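Local coordinates for protein putative phosphosugar isomerase (Clostridium difficile, PDB 3G68) that probably binds phosphosugars through its paired SIS domains and may act as an isomerase related to the isomerase half of glucosamine-6-phosphate synthase, at residues I260-T265 with P269-M274; E210-G215 with E244-G249; F286-D291 with I315-L320. All blocks are in the same frame, centred on the assembly; numbering follows the deposited sequence. Where two conformers were deposited one is given.

Interaction 1 (I260-T265 with P269-M274)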
loop_
_atom_site.group_PDB
_atom_site.type_symbol
_atom_site.label_atom_id
_atom_site.label_comp_id
_atom_site.label_asym_id
_atom_site.label_seq_id
_atom_site.Cartn_x
_atom_site.Cartn_y
_atom_site.Cartn_z
ATOM N N ILE B 260 11.327 -42.714 -38.920
ATOM C CA ILE B 260 12.151 -41.519 -39.207
ATOM C C ILE B 260 11.799 -40.384 -38.266
ATOM O O ILE B 260 10.625 -40.059 -38.058
ATOM C CB ILE B 260 12.045 -40.949 -40.663
ATOM C CG1 ILE B 260 12.200 -42.038 -41.716
ATOM C CG2 ILE B 260 13.128 -39.884 -40.898
ATOM C CD1 ILE B 260 10.971 -42.814 -41.927
ATOM N N PHE B 261 12.852 -39.809 -37.664
ATOM C CA PHE B 261 12.754 -38.643 -36.788
ATOM C C PHE B 261 13.376 -37.498 -37.572
ATOM O O PHE B 261 14.522 -37.635 -38.047
ATOM C CB PHE B 261 13.502 -38.824 -35.482
ATOM C CG PHE B 261 12.875 -39.811 -34.595
ATOM C CD1 PHE B 261 11.767 -39.452 -33.830
ATOM C CD2 PHE B 261 13.333 -41.112 -34.541
ATOM C CE1 PHE B 261 11.139 -40.357 -33.013
ATOM C CE2 PHE B 261 12.714 -42.048 -33.692
ATOM C CZ PHE B 261 11.617 -41.666 -32.927
ATOM N N ILE B 262 12.612 -36.420 -37.752
ATOM C CA ILE B 262 13.104 -35.213 -38.427
ATOM C C ILE B 262 13.277 -34.112 -37.370
ATOM O O ILE B 262 12.320 -33.708 -36.710
ATOM C CB ILE B 262 12.189 -34.764 -39.588
ATOM C CG1 ILE B 262 12.120 -35.907 -40.641
ATOM C CG2 ILE B 262 12.747 -33.484 -40.239
ATOM C CD1 ILE B 262 11.388 -35.584 -41.957
ATOM N N LEU B 263 14.520 -33.673 -37.204
ATOM C CA LEU B 263 14.883 -32.604 -36.269
ATOM C C LEU B 263 14.864 -31.341 -37.129
ATOM O O LEU B 263 15.799 -31.080 -37.877
ATOM C CB LEU B 263 16.266 -32.887 -35.685
ATOM C CG LEU B 263 16.432 -34.229 -34.953
ATOM C CD1 LEU B 263 17.872 -34.320 -34.355
ATOM C CD2 LEU B 263 15.384 -34.356 -33.873
ATOM N N ASP B 264 13.755 -30.616 -37.063
ATOM C CA ASP B 264 13.493 -29.469 -37.927
ATOM C C ASP B 264 13.874 -28.145 -37.249
ATOM O O ASP B 264 13.139 -27.611 -36.409
ATOM C CB ASP B 264 12.026 -29.481 -38.375
ATOM C CG ASP B 264 11.654 -28.266 -39.230
ATOM O OD1 ASP B 264 12.559 -27.611 -39.794
ATOM O OD2 ASP B 264 10.449 -27.969 -39.319
ATOM N N THR B 265 15.011 -27.593 -37.660
ATOM C CA THR B 265 15.510 -26.330 -37.068
ATOM C C THR B 265 14.920 -25.059 -37.683
ATOM O O THR B 265 15.249 -23.953 -37.237
ATOM C CB THR B 265 17.036 -26.232 -37.116
ATOM O OG1 THR B 265 17.462 -26.099 -38.471
ATOM C CG2 THR B 265 17.693 -27.450 -36.455
ATOM N N PRO B 269 13.702 -24.964 -46.036
ATOM C CA PRO B 269 12.351 -24.849 -46.588
ATOM C C PRO B 269 11.774 -26.126 -47.206
ATOM O O PRO B 269 10.561 -26.237 -47.296
ATOM C CB PRO B 269 12.477 -23.719 -47.612
ATOM C CG PRO B 269 13.892 -23.701 -47.973
ATOM C CD PRO B 269 14.649 -24.090 -46.748
ATOM N N ARG B 270 12.624 -27.083 -47.587
ATOM C CA ARG B 270 12.159 -28.353 -48.148
ATOM C C ARG B 270 11.648 -29.394 -47.116
ATOM O O ARG B 270 11.189 -30.452 -47.517
ATOM C CB ARG B 270 13.255 -28.957 -49.023
ATOM C CG ARG B 270 13.589 -28.116 -50.270
ATOM C CD ARG B 270 14.780 -28.739 -51.040
ATOM N NE ARG B 270 15.997 -28.626 -50.237
ATOM C CZ ARG B 270 17.157 -29.236 -50.483
ATOM N NH1 ARG B 270 17.322 -30.025 -51.534
ATOM N NH2 ARG B 270 18.168 -29.036 -49.636
ATOM N N VAL B 271 11.675 -29.090 -45.812
ATOM C CA VAL B 271 11.247 -30.063 -44.791
ATOM C C VAL B 271 9.812 -30.533 -44.969
ATOM O O VAL B 271 9.536 -31.719 -44.813
ATOM C CB VAL B 271 11.454 -29.564 -43.327
ATOM C CG1 VAL B 271 10.826 -30.517 -42.345
ATOM C CG2 VAL B 271 12.920 -29.446 -43.019
ATOM N N THR B 272 8.897 -29.628 -45.303
ATOM C CA THR B 272 7.493 -30.018 -45.506
ATOM C C THR B 272 7.375 -31.031 -46.621
ATOM O O THR B 272 6.665 -32.030 -46.462
ATOM C CB THR B 272 6.597 -28.822 -45.838
ATOM O OG1 THR B 272 6.698 -27.881 -44.773
ATOM C CG2 THR B 272 5.136 -29.264 -45.999
ATOM N N LYS B 273 8.043 -30.769 -47.752
ATOM C CA LYS B 273 8.047 -31.713 -48.880
ATOM C C LYS B 273 8.706 -33.051 -48.507
ATOM O O LYS B 273 8.237 -34.101 -48.929
ATOM C CB LYS B 273 8.726 -31.110 -50.137
ATOM C CG LYS B 273 7.968 -29.914 -50.744
ATOM C CD LYS B 273 8.687 -29.277 -51.938
HETATM N N MSE B 274 9.791 -33.007 -47.733
HETATM C CA MSE B 274 10.463 -34.229 -47.275
HETATM C C MSE B 274 9.450 -35.079 -46.478
HETATM O O MSE B 274 9.282 -36.271 -46.755
HETATM C CB MSE B 274 11.687 -33.900 -46.403
HETATM C CG MSE B 274 12.417 -35.117 -45.815
HETATM SE SE MSE B 274 13.258 -36.188 -47.183
HETATM C CE MSE B 274 15.059 -35.253 -47.331
#
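Val271, in the first turn of helix 271-279, sets its two methyl groups against two residues of strand 258-264 that point the same way, Ile262 and Asp264. With CG1 anti to the backbone N (chi1 172°), the valine turns this methyl to both neighbours: Val271 CG1 lies 4.1 Å from Ile262 CG2 and also packs on the carboxylate of Asp264. The other methyl, Val271 CG2, comes 3.7 Å from Asp264 OD1. A methyl offers no donor, so this is van der Waals contact; OD1 takes its hydrogen bond from Gly266 N.

Ile262 divides its work between its branches. Its short methyl takes the valine, while the longer arm, extended at chi2 (-173°), carries Ile262 CD1 to 4.0 Å from CG of Met274, a selenomethionine. Beyond CG that chain bends, and the residue also touches Phe243, Phe246 and Ile247 of helix 243-250. Toward the valine's end of the contact the strand offers a partly exposed carboxylate, and two residues earlier a buried isoleucine. Strand, tight connection and returning helix form the first half of a beta-alpha-beta unit, completed by strand 284-289, as in the Rossmann-like alpha/beta sandwich of SIS domains.

Interaction 2 (E210-G215 with E244-G249)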
loop_
_atom_site.group_PDB
_atom_site.type_symbol
_atom_site.label_atom_id
_atom_site.label_comp_id
_atom_site.label_asym_id
_atom_site.label_seq_id
_atom_site.Cartn_x
_atom_site.Cartn_y
_atom_site.Cartn_z
ATOM N N GLU B 210 13.547 -50.193 -37.280
ATOM C CA GLU B 210 14.789 -49.527 -37.722
ATOM C C GLU B 210 14.503 -48.062 -37.849
ATOM O O GLU B 210 13.410 -47.658 -38.332
ATOM C CB GLU B 210 15.356 -50.157 -39.002
ATOM C CG GLU B 210 14.469 -50.165 -40.217
ATOM C CD GLU B 210 14.642 -48.959 -41.108
ATOM O OE1 GLU B 210 15.360 -48.031 -40.699
ATOM O OE2 GLU B 210 14.047 -48.950 -42.246
ATOM N N ILE B 211 15.461 -47.262 -37.418
ATOM C CA ILE B 211 15.272 -45.822 -37.347
ATOM C C ILE B 211 16.336 -45.042 -38.104
ATOM O O ILE B 211 17.498 -45.428 -38.147
ATOM C CB ILE B 211 15.338 -45.357 -35.858
ATOM C CG1 ILE B 211 14.286 -46.063 -34.990
ATOM C CG2 ILE B 211 15.150 -43.822 -35.751
ATOM C CD1 ILE B 211 14.485 -45.902 -33.478
ATOM N N ARG B 212 15.934 -43.918 -38.679
ATOM C CA ARG B 212 16.848 -42.969 -39.273
ATOM C C ARG B 212 16.472 -41.584 -38.724
ATOM O O ARG B 212 15.306 -41.318 -38.499
ATOM C CB ARG B 212 16.794 -43.005 -40.809
ATOM C CG ARG B 212 17.385 -44.279 -41.346
ATOM C CD ARG B 212 17.496 -44.207 -42.854
ATOM N NE ARG B 212 18.039 -45.444 -43.384
ATOM C CZ ARG B 212 17.322 -46.514 -43.664
ATOM N NH1 ARG B 212 15.993 -46.525 -43.522
ATOM N NH2 ARG B 212 17.937 -47.600 -44.123
ATOM N N ILE B 213 17.456 -40.762 -38.408
ATOM C CA ILE B 213 17.220 -39.394 -37.918
ATOM C C ILE B 213 17.765 -38.478 -39.014
ATOM O O ILE B 213 18.865 -38.717 -39.527
ATOM C CB ILE B 213 17.941 -39.091 -36.588
ATOM C CG1 ILE B 213 17.555 -40.117 -35.530
ATOM C CG2 ILE B 213 17.600 -37.661 -36.098
ATOM C CD1 ILE B 213 18.361 -39.958 -34.217
ATOM N N ILE B 214 16.983 -37.465 -39.397
ATOM C CA ILE B 214 17.409 -36.485 -40.398
ATOM C C ILE B 214 17.473 -35.133 -39.689
ATOM O O ILE B 214 16.457 -34.687 -39.115
ATOM C CB ILE B 214 16.438 -36.399 -41.586
ATOM C CG1 ILE B 214 16.175 -37.786 -42.177
ATOM C CG2 ILE B 214 16.956 -35.412 -42.639
ATOM C CD1 ILE B 214 15.191 -37.778 -43.301
ATOM N N GLY B 215 18.663 -34.521 -39.678
ATOM C CA GLY B 215 18.896 -33.226 -39.019
ATOM C C GLY B 215 19.449 -32.160 -39.957
ATOM O O GLY B 215 19.852 -32.449 -41.082
ATOM N N GLU B 244 20.672 -32.777 -46.590
ATOM C CA GLU B 244 21.189 -32.935 -47.953
ATOM C C GLU B 244 21.750 -34.318 -48.247
ATOM O O GLU B 244 21.455 -34.861 -49.314
ATOM C CB GLU B 244 22.220 -31.873 -48.313
ATOM C CG GLU B 244 21.657 -30.728 -49.116
ATOM C CD GLU B 244 21.249 -31.130 -50.499
ATOM O OE1 GLU B 244 20.274 -30.547 -50.986
ATOM O OE2 GLU B 244 21.863 -32.038 -51.101
ATOM N N GLU B 245 22.546 -34.869 -47.330
ATOM C CA GLU B 245 23.134 -36.190 -47.552
ATOM C C GLU B 245 22.070 -37.281 -47.629
ATOM O O GLU B 245 22.216 -38.231 -48.404
ATOM C CB GLU B 245 24.227 -36.560 -46.542
ATOM C CG GLU B 245 23.780 -36.746 -45.113
ATOM C CD GLU B 245 24.687 -37.635 -44.272
ATOM O OE1 GLU B 245 25.033 -38.756 -44.724
ATOM O OE2 GLU B 245 24.983 -37.227 -43.125
ATOM N N PHE B 246 20.980 -37.130 -46.876
ATOM C CA PHE B 246 19.888 -38.097 -46.956
ATOM C C PHE B 246 19.322 -38.128 -48.386
ATOM O O PHE B 246 18.975 -39.171 -48.910
ATOM C CB PHE B 246 18.788 -37.758 -45.959
ATOM C CG PHE B 246 17.654 -38.724 -45.968
ATOM C CD1 PHE B 246 16.576 -38.544 -46.828
ATOM C CD2 PHE B 246 17.651 -39.817 -45.096
ATOM C CE1 PHE B 246 15.524 -39.424 -46.815
ATOM C CE2 PHE B 246 16.606 -40.726 -45.075
ATOM C CZ PHE B 246 15.523 -40.530 -45.925
ATOM N N ILE B 247 19.250 -36.972 -49.015
ATOM C CA ILE B 247 18.751 -36.877 -50.395
ATOM C C ILE B 247 19.658 -37.646 -51.353
ATOM O O ILE B 247 19.186 -38.206 -52.330
ATOM C CB ILE B 247 18.603 -35.383 -50.853
ATOM C CG1 ILE B 247 17.610 -34.654 -49.947
ATOM C CG2 ILE B 247 18.118 -35.283 -52.300
ATOM C CD1 ILE B 247 17.556 -33.148 -50.183
ATOM N N HIS B 248 20.955 -37.696 -51.063
ATOM C CA HIS B 248 21.900 -38.419 -51.907
ATOM C C HIS B 248 21.882 -39.945 -51.672
ATOM O O HIS B 248 22.872 -40.527 -51.224
ATOM C CB HIS B 248 23.297 -37.824 -51.756
ATOM C CG HIS B 248 23.465 -36.524 -52.478
ATOM N ND1 HIS B 248 24.051 -36.443 -53.724
ATOM C CD2 HIS B 248 23.102 -35.263 -52.147
ATOM C CE1 HIS B 248 24.052 -35.183 -54.120
ATOM N NE2 HIS B 248 23.487 -34.447 -53.182
ATOM N N GLY B 249 20.715 -40.545 -51.935
ATOM C CA GLY B 249 20.539 -41.986 -52.006
ATOM C C GLY B 249 19.891 -42.726 -50.864
ATOM O O GLY B 249 19.482 -43.877 -51.060
#
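Ile214 meets the ring of Phe246 where helix 243-250 packs on the parallel sheet of an SIS-type alpha/beta sandwich, after one helix (220-234) and one strand (238-242) have followed strand 210-215 in the chain. From CB, which points to the helix, the longer branch of the isoleucine makes the contact. Placed beside the backbone N by a chi1 of -52°, Ile214 CG1 passes 3.9 Å from Phe246 CD2. Past it, CD1 ends over the middle of the ring, almost equally far from all six carbons.

Phe246 reaches in from its helix with CG anti to the backbone N (chi1 -179°), and the two side chains cross at about a right angle. Arg212, two residues earlier on the same side of the strand, comes to the ring edge instead: Arg212 CD lies near the ring plane, 4.2 Å from Phe246 CE2. The guanidinium group is engaged with its own strand, Arg212 NH1 forming a salt bridge to Glu210 OE1 at 3.3 Å. The closest fit is a CH-pi contact, Ile214 CD1 standing 3.5 Å from the centroid of the Phe246 ring and only 5° off its normal.

Interaction 3 (F286-D291 with I315-L320)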
loop_
_atom_site.group_PDB
_atom_site.type_symbol
_atom_site.label_atom_id
_atom_site.label_comp_id
_atom_site.label_asym_id
_atom_site.label_seq_id
_atom_site.Cartn_x
_atom_site.Cartn_y
_atom_site.Cartn_z
ATOM N N PHE B 286 8.131 -38.772 -37.566
ATOM C CA PHE B 286 7.928 -37.912 -36.371
ATOM C C PHE B 286 8.787 -36.671 -36.548
ATOM O O PHE B 286 9.996 -36.786 -36.639
ATOM C CB PHE B 286 8.362 -38.642 -35.081
ATOM C CG PHE B 286 7.691 -39.972 -34.874
ATOM C CD1 PHE B 286 6.501 -40.070 -34.147
ATOM C CD2 PHE B 286 8.250 -41.130 -35.378
ATOM C CE1 PHE B 286 5.883 -41.276 -33.974
ATOM C CE2 PHE B 286 7.614 -42.362 -35.194
ATOM C CZ PHE B 286 6.444 -42.426 -34.499
ATOM N N ALA B 287 8.160 -35.489 -36.617
ATOM C CA ALA B 287 8.904 -34.230 -36.761
ATOM C C ALA B 287 8.973 -33.501 -35.433
ATOM O O ALA B 287 8.003 -33.427 -34.720
ATOM C CB ALA B 287 8.274 -33.350 -37.827
ATOM N N ILE B 288 10.149 -32.984 -35.118
ATOM C CA ILE B 288 10.412 -32.293 -33.865
ATOM C C ILE B 288 10.938 -30.882 -34.183
ATOM O O ILE B 288 11.929 -30.731 -34.907
ATOM C CB ILE B 288 11.486 -33.057 -33.031
ATOM C CG1 ILE B 288 11.006 -34.485 -32.696
ATOM C CG2 ILE B 288 11.848 -32.243 -31.821
ATOM C CD1 ILE B 288 12.045 -35.407 -32.040
ATOM N N GLY B 289 10.276 -29.863 -33.625
ATOM C CA GLY B 289 10.712 -28.498 -33.809
ATOM C C GLY B 289 9.779 -27.409 -33.340
ATOM O O GLY B 289 8.697 -27.674 -32.797
ATOM N N ARG B 290 10.212 -26.166 -33.588
ATOM C CA ARG B 290 9.471 -24.977 -33.132
ATOM C C ARG B 290 8.159 -24.737 -33.864
ATOM O O ARG B 290 7.210 -24.258 -33.270
ATOM C CB ARG B 290 10.352 -23.722 -33.239
ATOM N N ASP B 291 8.099 -25.095 -35.140
ATOM C CA ASP B 291 6.927 -24.817 -35.968
ATOM C C ASP B 291 6.373 -26.013 -36.729
ATOM O O ASP B 291 5.906 -25.877 -37.856
ATOM C CB ASP B 291 7.308 -23.688 -36.927
ATOM C CG ASP B 291 7.687 -22.405 -36.191
ATOM O OD1 ASP B 291 6.875 -21.937 -35.347
ATOM O OD2 ASP B 291 8.782 -21.858 -36.466
ATOM N N ILE B 315 17.937 -32.637 -28.815
ATOM C CA ILE B 315 17.853 -34.087 -28.741
ATOM C C ILE B 315 17.336 -34.640 -27.409
ATOM O O ILE B 315 17.262 -35.857 -27.238
ATOM C CB ILE B 315 19.151 -34.805 -29.200
ATOM C CG1 ILE B 315 20.331 -34.557 -28.281
ATOM C CG2 ILE B 315 19.525 -34.406 -30.622
ATOM C CD1 ILE B 315 21.497 -35.516 -28.612
ATOM N N VAL B 316 16.950 -33.757 -26.483
ATOM C CA VAL B 316 16.316 -34.195 -25.210
ATOM C C VAL B 316 15.231 -35.264 -25.452
ATOM O O VAL B 316 15.248 -36.300 -24.783
ATOM C CB VAL B 316 15.781 -32.987 -24.382
ATOM C CG1 VAL B 316 14.893 -33.422 -23.211
ATOM C CG2 VAL B 316 16.931 -32.207 -23.852
ATOM N N PRO B 317 14.279 -35.016 -26.381
ATOM C CA PRO B 317 13.249 -36.034 -26.667
ATOM C C PRO B 317 13.763 -37.398 -27.072
ATOM O O PRO B 317 13.195 -38.410 -26.672
ATOM C CB PRO B 317 12.421 -35.405 -27.794
ATOM C CG PRO B 317 13.149 -34.188 -28.185
ATOM C CD PRO B 317 13.969 -33.754 -27.081
ATOM N N ILE B 318 14.845 -37.422 -27.851
ATOM C CA ILE B 318 15.395 -38.664 -28.343
ATOM C C ILE B 318 16.095 -39.381 -27.186
ATOM O O ILE B 318 15.917 -40.579 -27.027
ATOM C CB ILE B 318 16.387 -38.474 -29.536
ATOM C CG1 ILE B 318 15.710 -37.753 -30.702
ATOM C CG2 ILE B 318 16.865 -39.840 -30.008
ATOM C CD1 ILE B 318 14.539 -38.485 -31.226
ATOM N N GLN B 319 16.878 -38.661 -26.386
ATOM C CA GLN B 319 17.472 -39.267 -25.187
ATOM C C GLN B 319 16.424 -39.773 -24.243
ATOM O O GLN B 319 16.636 -40.801 -23.593
ATOM C CB GLN B 319 18.368 -38.266 -24.460
ATOM C CG GLN B 319 19.617 -37.909 -25.226
ATOM C CD GLN B 319 20.201 -36.607 -24.767
ATOM O OE1 GLN B 319 19.470 -35.688 -24.357
ATOM N NE2 GLN B 319 21.534 -36.502 -24.822
ATOM N N LEU B 320 15.284 -39.084 -24.126
ATOM C CA LEU B 320 14.221 -39.568 -23.248
ATOM C C LEU B 320 13.630 -40.864 -23.766
ATOM O O LEU B 320 13.266 -41.753 -22.965
ATOM C CB LEU B 320 13.155 -38.512 -22.925
ATOM C CG LEU B 320 12.135 -38.908 -21.872
ATOM C CD1 LEU B 320 12.810 -39.350 -20.534
ATOM C CD2 LEU B 320 11.207 -37.735 -21.619
#
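Ile288 points from strand 284-289 toward the start of helix 316-324, and its terminal methyl does all the close touching. Ile288 CD1 is met by Ile318 CD1 at 4.0 Å and by Pro317 CG at 4.2 Å, so one carbon is shared between two consecutive helix residues. The side chains of both pairs meet at a slant.

Ile288 sends CG1 out beside its backbone N, chi1 -60°, and continues extended at chi2 (172°), which gives its arm the full length needed to bridge from sheet to helix; the backbones are well apart, with 8.6 Å between Ile288 CA and Pro317 CA. Pro317 faces the strand directly, and CG, the puckered corner of its ring, is the atom presented. Ile318 leaves the helix along its flank, but a bend at chi2 (-60°) carries CD1 on toward Ile288. A long straight arm is therefore received by a rigid ring corner and a bent arm.

Around this meeting point the packing continues. Ile318 also rests on Phe261 of strand 258-264 and on Ala226 and Leu230 of helix 220-234, while Pro317 touches Ser194 of helix 187-200. The helix is thus wedged between the sheet and other helices of the same half of the chain. Having no amide hydrogen, Pro317 gives no backbone donor, which costs nothing in the first turn of a helix, where an amide has no carbonyl four residues back within the helix to bind.

All three residues are buried, and no hydrogen bond or charge crosses between the segments. The contact consequently rests on burial of apolar surface and on van der Waals fit; with no hydrogen bond across it, it has little directionality of its own.

How the interactions relate
All three contacts seat a helix on one parallel sheet, whose strands 210-215, 258-264 and 284-289 are neighbours in that order. Interaction 1 sits on the middle of these and probably hydrogen-bonds to both others through its backbone: Phe261 O to Ile214 N of interaction 2, and Ile262 O to Ile288 N of interaction 3. The helices of interactions 1 and 2 lie in one layer, whereas helix 316-324 of interaction 3 packs on the other face of the sheet. The two buried contacts differ in chemistry: interaction 3 is aliphatic, interaction 2 aromatic with an arginine at its margin. Interaction 1, partly buried, admits a carboxylate.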